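Side-chain contacts in trigger factor (Thermotoga maritima, PDB 2NSA), which probably acts as a ribosome-associated chaperone and peptidyl-prolyl cis-trans isomerase for new proteins, the chain here being its C-terminal chaperone domain: residues L50-L53 / V54-I58; E68-V71 / S72-S76; I58-L61 / K62-G65. All blocks are in the same frame, centred on the assembly; numbering follows the deposited sequence.

Contact 1: residues L50-L53 / V54-I58; sequences LEIL and VNEAI
Helix 47-64 carries this contact: the carbonyls of L50 to L53 meet the amides of V54 to A57 one turn on. The four i to i+4 bonds are regular, from V54 N to L50 O at 2.9 Å to E56 N to I52 O at 3.1 Å. E56 lies alongside I52, both pointing the same way. Its CG is anti to the carbonyl carbon (chi1 -56°) and packs close to the I52 carbonyl, CG to O 3.1 Å. From there the extended chain lays the carboxylate beside the I52 methyl, CD to CG2 3.9 Å. OE1 of E56 also approaches L53 CD2 at 3.4 Å, the two side chains crossing at a slant. The helix belongs to the all-helical C-terminal domain and rests on helix 77-105. L53 packs there on I88 and I92, and L50 on K85. V54 is buried; its CG2 methyl touches L50 O at 3.2 Å. The N55 side chain leans back toward the preceding turn, with CG 3.3 Å from E51 O. Its OD1 is hydrogen-bonded to R81 of helix 77-105, while E51 OE1 forms a salt bridge with R48, one turn earlier.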
ATOM      1  N   LEU A  50     -18.022   3.043   6.073  1.00 14.50           N
ATOM      2  CA  LEU A  50     -17.595   2.234   4.937  1.00 16.12           C
ATOM      3  C   LEU A  50     -18.515   2.457   3.732  1.00 16.62           C
ATOM      4  O   LEU A  50     -18.038   2.535   2.597  1.00 17.33           O
ATOM      5  CB  LEU A  50     -17.544   0.755   5.335  1.00 15.88           C
ATOM      6  CG  LEU A  50     -16.502   0.471   6.434  1.00 15.86           C
ATOM      7  CD1 LEU A  50     -16.526  -1.004   6.827  1.00 17.28           C
ATOM      8  CD2 LEU A  50     -15.117   0.855   5.939  1.00 18.81           C
ATOM      9  N   GLU A  51     -19.823   2.564   3.965  1.00 15.60           N
ATOM     10  CA  GLU A  51     -20.749   2.813   2.855  1.00 15.89           C
ATOM     11  C   GLU A  51     -20.371   4.124   2.180  1.00 16.11           C
ATOM     12  O   GLU A  51     -20.370   4.229   0.956  1.00 17.13           O
ATOM     13  CB  GLU A  51     -22.198   2.927   3.342  1.00 14.87           C
ATOM     14  CG  GLU A  51     -22.743   1.673   3.962  1.00 17.49           C
ATOM     15  CD  GLU A  51     -24.188   1.819   4.391  1.00 18.64           C
ATOM     16  OE1 GLU A  51     -24.618   2.957   4.690  1.00 17.54           O
ATOM     17  OE2 GLU A  51     -24.893   0.787   4.444  1.00 21.39           O
ATOM     18  N   ILE A  52     -20.050   5.130   2.991  1.00 17.15           N
ATOM     19  CA  ILE A  52     -19.673   6.436   2.458  1.00 16.82           C
ATOM     20  C   ILE A  52     -18.387   6.347   1.637  1.00 18.18           C
ATOM     21  O   ILE A  52     -18.287   6.960   0.567  1.00 19.36           O
ATOM     22  CB  ILE A  52     -19.485   7.472   3.592  1.00 18.43           C
ATOM     23  CG1 ILE A  52     -20.825   7.710   4.301  1.00 18.01           C
ATOM     24  CG2 ILE A  52     -18.977   8.791   3.023  1.00 18.90           C
ATOM     25  CD1 ILE A  52     -20.705   8.539   5.562  1.00 19.12           C
ATOM     26  N   LEU A  53     -17.410   5.586   2.126  1.00 16.15           N
ATOM     27  CA  LEU A  53     -16.144   5.448   1.410  1.00 15.47           C
ATOM     28  C   LEU A  53     -16.346   4.712   0.087  1.00 16.51           C
ATOM     29  O   LEU A  53     -15.705   5.029  -0.917  1.00 16.40           O
ATOM     30  CB  LEU A  53     -15.110   4.717   2.276  1.00 15.50           C
ATOM     31  CG  LEU A  53     -14.754   5.486   3.552  1.00 17.47           C
ATOM     32  CD1 LEU A  53     -13.672   4.741   4.314  1.00 17.60           C
ATOM     33  CD2 LEU A  53     -14.278   6.889   3.191  1.00 18.97           C
ATOM     34  N   VAL A  54     -17.246   3.735   0.095  1.00 15.16           N
ATOM     35  CA  VAL A  54     -17.544   2.976  -1.113  1.00 15.59           C
ATOM     36  C   VAL A  54     -18.152   3.933  -2.148  1.00 17.87           C
ATOM     37  O   VAL A  54     -17.782   3.901  -3.322  1.00 18.27           O
ATOM     38  CB  VAL A  54     -18.516   1.807  -0.804  1.00 16.80           C
ATOM     39  CG1 VAL A  54     -19.054   1.196  -2.102  1.00 18.52           C
ATOM     40  CG2 VAL A  54     -17.792   0.742   0.008  1.00 16.41           C
ATOM     41  N   ASN A  55     -19.064   4.802  -1.719  1.00 19.47           N
ATOM     42  CA  ASN A  55     -19.675   5.749  -2.659  1.00 20.87           C
ATOM     43  C   ASN A  55     -18.651   6.677  -3.280  1.00 22.55           C
ATOM     44  O   ASN A  55     -18.691   6.947  -4.480  1.00 22.52           O
ATOM     45  CB  ASN A  55     -20.723   6.632  -1.988  1.00 23.97           C
ATOM     46  CG  ASN A  55     -21.874   5.851  -1.440  1.00 25.61           C
ATOM     47  OD1 ASN A  55     -22.294   4.851  -2.022  1.00 29.99           O
ATOM     48  ND2 ASN A  55     -22.414   6.311  -0.318  1.00 28.77           N
ATOM     49  N   GLU A  56     -17.741   7.183  -2.458  1.00 22.27           N
ATOM     50  CA  GLU A  56     -16.726   8.100  -2.945  1.00 23.08           C
ATOM     51  C   GLU A  56     -15.788   7.438  -3.945  1.00 21.44           C
ATOM     52  O   GLU A  56     -15.366   8.072  -4.917  1.00 22.73           O
ATOM     53  CB  GLU A  56     -15.974   8.691  -1.752  1.00 25.11           C
ATOM     54  CG  GLU A  56     -16.941   9.366  -0.780  1.00 30.04           C
ATOM     55  CD  GLU A  56     -16.271   9.932   0.457  1.00 31.49           C
ATOM     56  OE1 GLU A  56     -15.441   9.226   1.065  1.00 32.57           O
ATOM     57  OE2 GLU A  56     -16.593  11.082   0.828  1.00 35.46           O
ATOM     58  N   ALA A  57     -15.488   6.159  -3.727  1.00 19.72           N
ATOM     59  CA  ALA A  57     -14.617   5.405  -4.630  1.00 18.37           C
ATOM     60  C   ALA A  57     -15.333   5.219  -5.964  1.00 18.75           C
ATOM     61  O   ALA A  57     -14.728   5.336  -7.032  1.00 20.37           O
ATOM     62  CB  ALA A  57     -14.281   4.048  -4.029  1.00 19.75           C
ATOM     63  N   ILE A  58     -16.629   4.930  -5.887  1.00 18.98           N
ATOM     64  CA  ILE A  58     -17.431   4.736  -7.087  1.00 19.34           C
ATOM     65  C   ILE A  58     -17.582   6.055  -7.838  1.00 20.96           C
ATOM     66  O   ILE A  58     -17.505   6.085  -9.065  1.00 21.57           O
ATOM     67  CB  ILE A  58     -18.811   4.153  -6.735  1.00 18.33           C
ATOM     68  CG1 ILE A  58     -18.657   2.672  -6.381  1.00 20.10           C
ATOM     69  CG2 ILE A  58     -19.780   4.341  -7.903  1.00 17.33           C
ATOM     70  CD1 ILE A  58     -19.923   2.013  -5.851  1.00 20.69           C
TER

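Contact 2: residues E68-V71 / S72-S76; sequences EQIV and SSYES. With SO4 (sulfate ion), chain B.
S72 N bonds E68 O over four residues, while the bonds from S73 N to I70 O and Y74 N to V71 O span three as the chain leaves helix 67-72. The serine hydroxyls add to this. S72 OG donates to E68 O at 2.5 Å, and S72 N reaches the same oxygen from the opposite face of its carbonyl plane. S73 OG, held between its backbone N and carbonyl carbon (chi1 72°), donates to I70 O at 2.7 Å in the carbonyl plane. S73 N meets that oxygen from well above the plane. Two donors thus grip each of the E68 and I70 carbonyls, just before the chain turns toward helix 77-105. I70 O lies in the plane of the Y74 ring, at its edge, 3.2 Å from CD1. The ring's CE1 lies 4.2 Å from I70 CG2, the side chains side by side. Beyond the turn, Y74 stacks edge-to-face with F80 and its OH bonds E83. An alanine here is likely to leave I70 CG2 less covered and E83 without this hydroxyl partner. S76 N-caps the next helix through OG to K79 N. At the other end, E68 N donates to a sulfate oxygen, O2, at 2.8 Å.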
ATOM      1  N   GLU A  68     -18.548   1.749 -15.212  1.00 25.39           N
ATOM      2  CA  GLU A  68     -19.355   0.735 -15.881  1.00 24.20           C
ATOM      3  C   GLU A  68     -18.571  -0.491 -16.339  1.00 24.05           C
ATOM      4  O   GLU A  68     -19.045  -1.617 -16.205  1.00 24.11           O
ATOM      5  CB  GLU A  68     -20.126   1.343 -17.054  1.00 24.92           C
ATOM      6  CG  GLU A  68     -21.274   0.469 -17.506  1.00 27.34           C
ATOM      7  CD  GLU A  68     -22.202   1.175 -18.466  1.00 25.87           C
ATOM      8  OE1 GLU A  68     -22.944   2.078 -18.026  1.00 25.12           O
ATOM      9  OE2 GLU A  68     -22.180   0.825 -19.661  1.00 30.92           O
ATOM     10  N   GLN A  69     -17.374  -0.284 -16.877  1.00 27.73           N
ATOM     11  CA  GLN A  69     -16.555  -1.407 -17.320  1.00 28.31           C
ATOM     12  C   GLN A  69     -16.273  -2.339 -16.147  1.00 27.32           C
ATOM     13  O   GLN A  69     -16.327  -3.563 -16.280  1.00 27.66           O
ATOM     14  CB  GLN A  69     -15.238  -0.898 -17.908  1.00 31.41           C
ATOM     15  CG  GLN A  69     -15.387  -0.220 -19.262  1.00 36.81           C
ATOM     16  CD  GLN A  69     -14.147   0.555 -19.665  1.00 38.90           C
ATOM     17  OE1 GLN A  69     -13.813   1.572 -19.056  1.00 39.75           O
ATOM     18  NE2 GLN A  69     -13.454   0.075 -20.694  1.00 39.82           N
ATOM     19  N   ILE A  70     -15.988  -1.748 -14.989  1.00 24.96           N
ATOM     20  CA  ILE A  70     -15.691  -2.513 -13.791  1.00 24.53           C
ATOM     21  C   ILE A  70     -16.919  -3.180 -13.173  1.00 23.40           C
ATOM     22  O   ILE A  70     -16.914  -4.383 -12.916  1.00 23.92           O
ATOM     23  CB  ILE A  70     -15.022  -1.621 -12.720  1.00 23.97           C
ATOM     24  CG1 ILE A  70     -13.700  -1.069 -13.258  1.00 25.12           C
ATOM     25  CG2 ILE A  70     -14.777  -2.425 -11.442  1.00 24.67           C
ATOM     26  CD1 ILE A  70     -13.014  -0.089 -12.327  1.00 27.17           C
ATOM     27  N   VAL A  71     -17.975  -2.411 -12.932  1.00 23.93           N
ATOM     28  CA  VAL A  71     -19.159  -2.997 -12.315  1.00 20.56           C
ATOM     29  C   VAL A  71     -19.795  -4.059 -13.204  1.00 21.81           C
ATOM     30  O   VAL A  71     -20.365  -5.031 -12.706  1.00 19.63           O
ATOM     31  CB  VAL A  71     -20.207  -1.920 -11.953  1.00 20.09           C
ATOM     32  CG1 VAL A  71     -20.930  -1.426 -13.208  1.00 21.32           C
ATOM     33  CG2 VAL A  71     -21.188  -2.492 -10.939  1.00 19.89           C
ATOM     34  N   SER A  72     -19.678  -3.881 -14.516  1.00 25.21           N
ATOM     35  CA  SER A  72     -20.238  -4.837 -15.472  1.00 29.07           C
ATOM     36  C   SER A  72     -19.634  -6.233 -15.334  1.00 30.75           C
ATOM     37  O   SER A  72     -20.285  -7.230 -15.656  1.00 31.63           O
ATOM     38  CB  SER A  72     -20.030  -4.342 -16.906  1.00 29.54           C
ATOM     39  OG  SER A  72     -20.805  -3.185 -17.158  1.00 32.38           O
ATOM     40  N   SER A  73     -18.394  -6.307 -14.856  1.00 32.48           N
ATOM     41  CA  SER A  73     -17.723  -7.592 -14.696  1.00 32.56           C
ATOM     42  C   SER A  73     -18.271  -8.359 -13.498  1.00 32.50           C
ATOM     43  O   SER A  73     -18.008  -9.552 -13.338  1.00 32.25           O
ATOM     44  CB  SER A  73     -16.209  -7.399 -14.543  1.00 34.21           C
ATOM     45  OG  SER A  73     -15.873  -6.839 -13.286  1.00 34.62           O
ATOM     46  N   TYR A  74     -19.035  -7.671 -12.656  1.00 31.17           N
ATOM     47  CA  TYR A  74     -19.626  -8.299 -11.484  1.00 30.65           C
ATOM     48  C   TYR A  74     -21.070  -8.687 -11.776  1.00 31.74           C
ATOM     49  O   TYR A  74     -21.676  -8.176 -12.714  1.00 32.74           O
ATOM     50  CB  TYR A  74     -19.574  -7.352 -10.282  1.00 31.04           C
ATOM     51  CG  TYR A  74     -18.179  -7.128  -9.747  1.00 28.14           C
ATOM     52  CD1 TYR A  74     -17.254  -6.361 -10.451  1.00 29.58           C
ATOM     53  CD2 TYR A  74     -17.780  -7.699  -8.540  1.00 30.52           C
ATOM     54  CE1 TYR A  74     -15.963  -6.167  -9.967  1.00 30.32           C
ATOM     55  CE2 TYR A  74     -16.492  -7.513  -8.048  1.00 29.17           C
ATOM     56  CZ  TYR A  74     -15.593  -6.748  -8.767  1.00 30.64           C
ATOM     57  OH  TYR A  74     -14.316  -6.562  -8.285  1.00 32.10           O
ATOM     58  N   GLU A  75     -21.613  -9.588 -10.965  1.00 33.43           N
ATOM     59  CA  GLU A  75     -22.984 -10.055 -11.137  1.00 34.28           C
ATOM     60  C   GLU A  75     -23.999  -8.931 -10.956  1.00 32.09           C
ATOM     61  O   GLU A  75     -25.070  -8.942 -11.569  1.00 33.42           O
ATOM     62  CB  GLU A  75     -23.269 -11.179 -10.141  1.00 38.06           C
ATOM     63  CG  GLU A  75     -22.388 -12.407 -10.340  1.00 43.23           C
ATOM     64  CD  GLU A  75     -22.578 -13.460  -9.260  1.00 45.35           C
ATOM     65  OE1 GLU A  75     -23.701 -13.995  -9.131  1.00 46.49           O
ATOM     66  OE2 GLU A  75     -21.598 -13.754  -8.540  1.00 47.52           O
ATOM     67  N   SER A  76     -23.654  -7.966 -10.110  1.00 28.00           N
ATOM     68  CA  SER A  76     -24.521  -6.829  -9.836  1.00 23.13           C
ATOM     69  C   SER A  76     -23.722  -5.731  -9.155  1.00 22.22           C
ATOM     70  O   SER A  76     -22.590  -5.953  -8.727  1.00 20.69           O
ATOM     71  CB  SER A  76     -25.667  -7.245  -8.916  1.00 24.18           C
ATOM     72  OG  SER A  76     -25.198  -7.532  -7.609  1.00 25.59           O
TER
HETATM   73  S   SO4 B 413     -18.365   5.568 -16.389  1.00 54.58           S
HETATM   74  O1  SO4 B 413     -17.313   5.614 -15.354  1.00 56.56           O
HETATM   75  O2  SO4 B 413     -18.966   4.224 -16.418  1.00 54.48           O
HETATM   76  O3  SO4 B 413     -17.782   5.877 -17.710  1.00 56.14           O
HETATM   77  O4  SO4 B 413     -19.402   6.571 -16.074  1.00 56.31           O

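Contact 3: residues I58-L61 / K62-G65; sequences INRL and KREG
K62 opens the last turn of helix 47-64, in the helical C-terminal domain of trigger factor, where it runs back along I58. Its N bonds I58 O at 2.9 Å. The extended side chain follows the I58 side chain in the same direction and brings CE to I58 CG2 at 3.7 Å. Its NZ donates to a water at 2.9 Å. The same water lies very close to N59 OD1, so a bridge between the two is doubtful in its details. I58 and L61 also pack on Y67 and F80, which ties this turn to helices 67-72 and 77-105. R63 comes next. Its N bonds N59 O, and more weakly R60 O. The chain bends at chi3 (-63°), which folds the guanidinium back over the helix. One face covers R60 CA, 3.4 Å from the plane, and NH2 lies 3.5 Å from R60 CB. The charged ends of R60 and R63 are near each other, NH1 to NH2 4.3 Å. E64 N bonds R60 O. Its side chain runs beside R60, but the carboxylate meets the aliphatic part, OE2 to CG 3.8 Å. The carboxylate is turned 73° from the R60 guanidinium, and its OE1 pairs with R66 instead. G65 leaves the helix with a positive phi of 74°. Its N makes a weak bond to K62 O, at 3.4 Å.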
ATOM      1  N   ILE A  58     -16.629   4.930  -5.887  1.00 18.98           N
ATOM      2  CA  ILE A  58     -17.431   4.736  -7.087  1.00 19.34           C
ATOM      3  C   ILE A  58     -17.582   6.055  -7.838  1.00 20.96           C
ATOM      4  O   ILE A  58     -17.505   6.085  -9.065  1.00 21.57           O
ATOM      5  CB  ILE A  58     -18.811   4.153  -6.735  1.00 18.33           C
ATOM      6  CG1 ILE A  58     -18.657   2.672  -6.381  1.00 20.10           C
ATOM      7  CG2 ILE A  58     -19.780   4.341  -7.903  1.00 17.33           C
ATOM      8  CD1 ILE A  58     -19.923   2.013  -5.851  1.00 20.69           C
ATOM      9  N   ASN A  59     -17.787   7.147  -7.110  1.00 21.41           N
ATOM     10  CA  ASN A  59     -17.922   8.441  -7.766  1.00 23.74           C
ATOM     11  C   ASN A  59     -16.635   8.791  -8.490  1.00 25.54           C
ATOM     12  O   ASN A  59     -16.662   9.409  -9.557  1.00 26.11           O
ATOM     13  CB  ASN A  59     -18.271   9.541  -6.763  1.00 25.51           C
ATOM     14  CG  ASN A  59     -19.729   9.520  -6.371  1.00 30.15           C
ATOM     15  OD1 ASN A  59     -20.600   9.279  -7.206  1.00 33.95           O
ATOM     16  ND2 ASN A  59     -20.008   9.786  -5.102  1.00 32.71           N
ATOM     17  N   ARG A  60     -15.505   8.388  -7.916  1.00 24.70           N
ATOM     18  CA  ARG A  60     -14.210   8.657  -8.533  1.00 26.85           C
ATOM     19  C   ARG A  60     -14.084   7.830  -9.808  1.00 26.63           C
ATOM     20  O   ARG A  60     -13.622   8.330 -10.831  1.00 28.49           O
ATOM     21  CB  ARG A  60     -13.071   8.318  -7.561  1.00 29.55           C
ATOM     22  CG  ARG A  60     -11.693   8.248  -8.213  1.00 33.66           C
ATOM     23  CD  ARG A  60     -10.568   8.149  -7.186  1.00 38.41           C
ATOM     24  NE  ARG A  60     -10.934   7.329  -6.032  1.00 42.79           N
ATOM     25  CZ  ARG A  60     -11.288   7.825  -4.849  1.00 42.85           C
ATOM     26  NH1 ARG A  60     -11.321   9.137  -4.661  1.00 43.80           N
ATOM     27  NH2 ARG A  60     -11.614   7.009  -3.855  1.00 43.29           N
ATOM     28  N   LEU A  61     -14.502   6.569  -9.743  1.00 24.33           N
ATOM     29  CA  LEU A  61     -14.443   5.685 -10.902  1.00 25.52           C
ATOM     30  C   LEU A  61     -15.318   6.233 -12.022  1.00 27.24           C
ATOM     31  O   LEU A  61     -14.984   6.104 -13.204  1.00 27.55           O
ATOM     32  CB  LEU A  61     -14.913   4.279 -10.527  1.00 24.73           C
ATOM     33  CG  LEU A  61     -14.001   3.492  -9.581  1.00 23.27           C
ATOM     34  CD1 LEU A  61     -14.663   2.185  -9.203  1.00 23.74           C
ATOM     35  CD2 LEU A  61     -12.660   3.235 -10.260  1.00 23.92           C
ATOM     36  N   LYS A  62     -16.438   6.840 -11.641  1.00 28.29           N
ATOM     37  CA  LYS A  62     -17.363   7.418 -12.612  1.00 30.93           C
ATOM     38  C   LYS A  62     -16.770   8.663 -13.259  1.00 33.09           C
ATOM     39  O   LYS A  62     -17.078   8.978 -14.410  1.00 34.47           O
ATOM     40  CB  LYS A  62     -18.696   7.761 -11.944  1.00 29.05           C
ATOM     41  CG  LYS A  62     -19.540   6.545 -11.610  1.00 29.07           C
ATOM     42  CD  LYS A  62     -20.860   6.939 -10.969  1.00 27.25           C
ATOM     43  CE  LYS A  62     -21.748   5.722 -10.768  1.00 24.93           C
ATOM     44  NZ  LYS A  62     -22.952   6.046  -9.966  1.00 27.36           N
ATOM     45  N   ARG A  63     -15.925   9.372 -12.518  1.00 34.81           N
ATOM     46  CA  ARG A  63     -15.286  10.568 -13.052  1.00 35.84           C
ATOM     47  C   ARG A  63     -14.162  10.160 -13.996  1.00 35.97           C
ATOM     48  O   ARG A  63     -13.844  10.877 -14.946  1.00 36.83           O
ATOM     49  CB  ARG A  63     -14.717  11.438 -11.924  1.00 37.32           C
ATOM     50  CG  ARG A  63     -15.759  12.170 -11.085  1.00 38.99           C
ATOM     51  CD  ARG A  63     -15.105  13.266 -10.252  1.00 39.68           C
ATOM     52  NE  ARG A  63     -14.152  12.738  -9.276  1.00 40.50           N
ATOM     53  CZ  ARG A  63     -14.493  12.231  -8.095  1.00 39.55           C
ATOM     54  NH1 ARG A  63     -15.767  12.182  -7.731  1.00 37.08           N
ATOM     55  NH2 ARG A  63     -13.556  11.770  -7.279  1.00 41.16           N
ATOM     56  N   GLU A  64     -13.563   9.003 -13.731  1.00 35.70           N
ATOM     57  CA  GLU A  64     -12.471   8.497 -14.557  1.00 36.85           C
ATOM     58  C   GLU A  64     -13.011   7.760 -15.779  1.00 36.13           C
ATOM     59  O   GLU A  64     -12.267   7.452 -16.710  1.00 37.52           O
ATOM     60  CB  GLU A  64     -11.582   7.554 -13.741  1.00 37.71           C
ATOM     61  CG  GLU A  64     -11.114   8.138 -12.414  1.00 39.16           C
ATOM     62  CD  GLU A  64     -10.173   7.213 -11.657  1.00 41.03           C
ATOM     63  OE1 GLU A  64     -10.411   5.987 -11.653  1.00 41.12           O
ATOM     64  OE2 GLU A  64      -9.204   7.721 -11.054  1.00 41.87           O
ATOM     65  N   GLY A  65     -14.312   7.481 -15.771  1.00 35.79           N
ATOM     66  CA  GLY A  65     -14.929   6.782 -16.885  1.00 34.15           C
ATOM     67  C   GLY A  65     -14.577   5.307 -16.903  1.00 33.38           C
ATOM     68  O   GLY A  65     -14.467   4.695 -17.965  1.00 33.43           O
TER
HETATM   69  O   HOH W   1     -21.995   7.303  -7.566  1.00 37.31           O

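In the fold
All three contacts lie in the C-terminal domain, on the same side of the chain's centre. Along the chain, contact 1 comes first, then contact 3, then contact 2. Contacts 1 and 3 are successive parts of helix 47-64 and share I58; their centres are 11 Å apart. Contact 2 follows on helix 67-72 and the loop after it. It touches contact 3 where I70 CD1 packs on L61 CD2, at 3.9 Å. Contacts 1 and 2 do not touch; their centres are 16 Å apart. Side chains from all three reach helix 77-105, and F80 meets residues of both contacts 2 and 3. The two shorter helices are thus joined to this long helix as one packed unit.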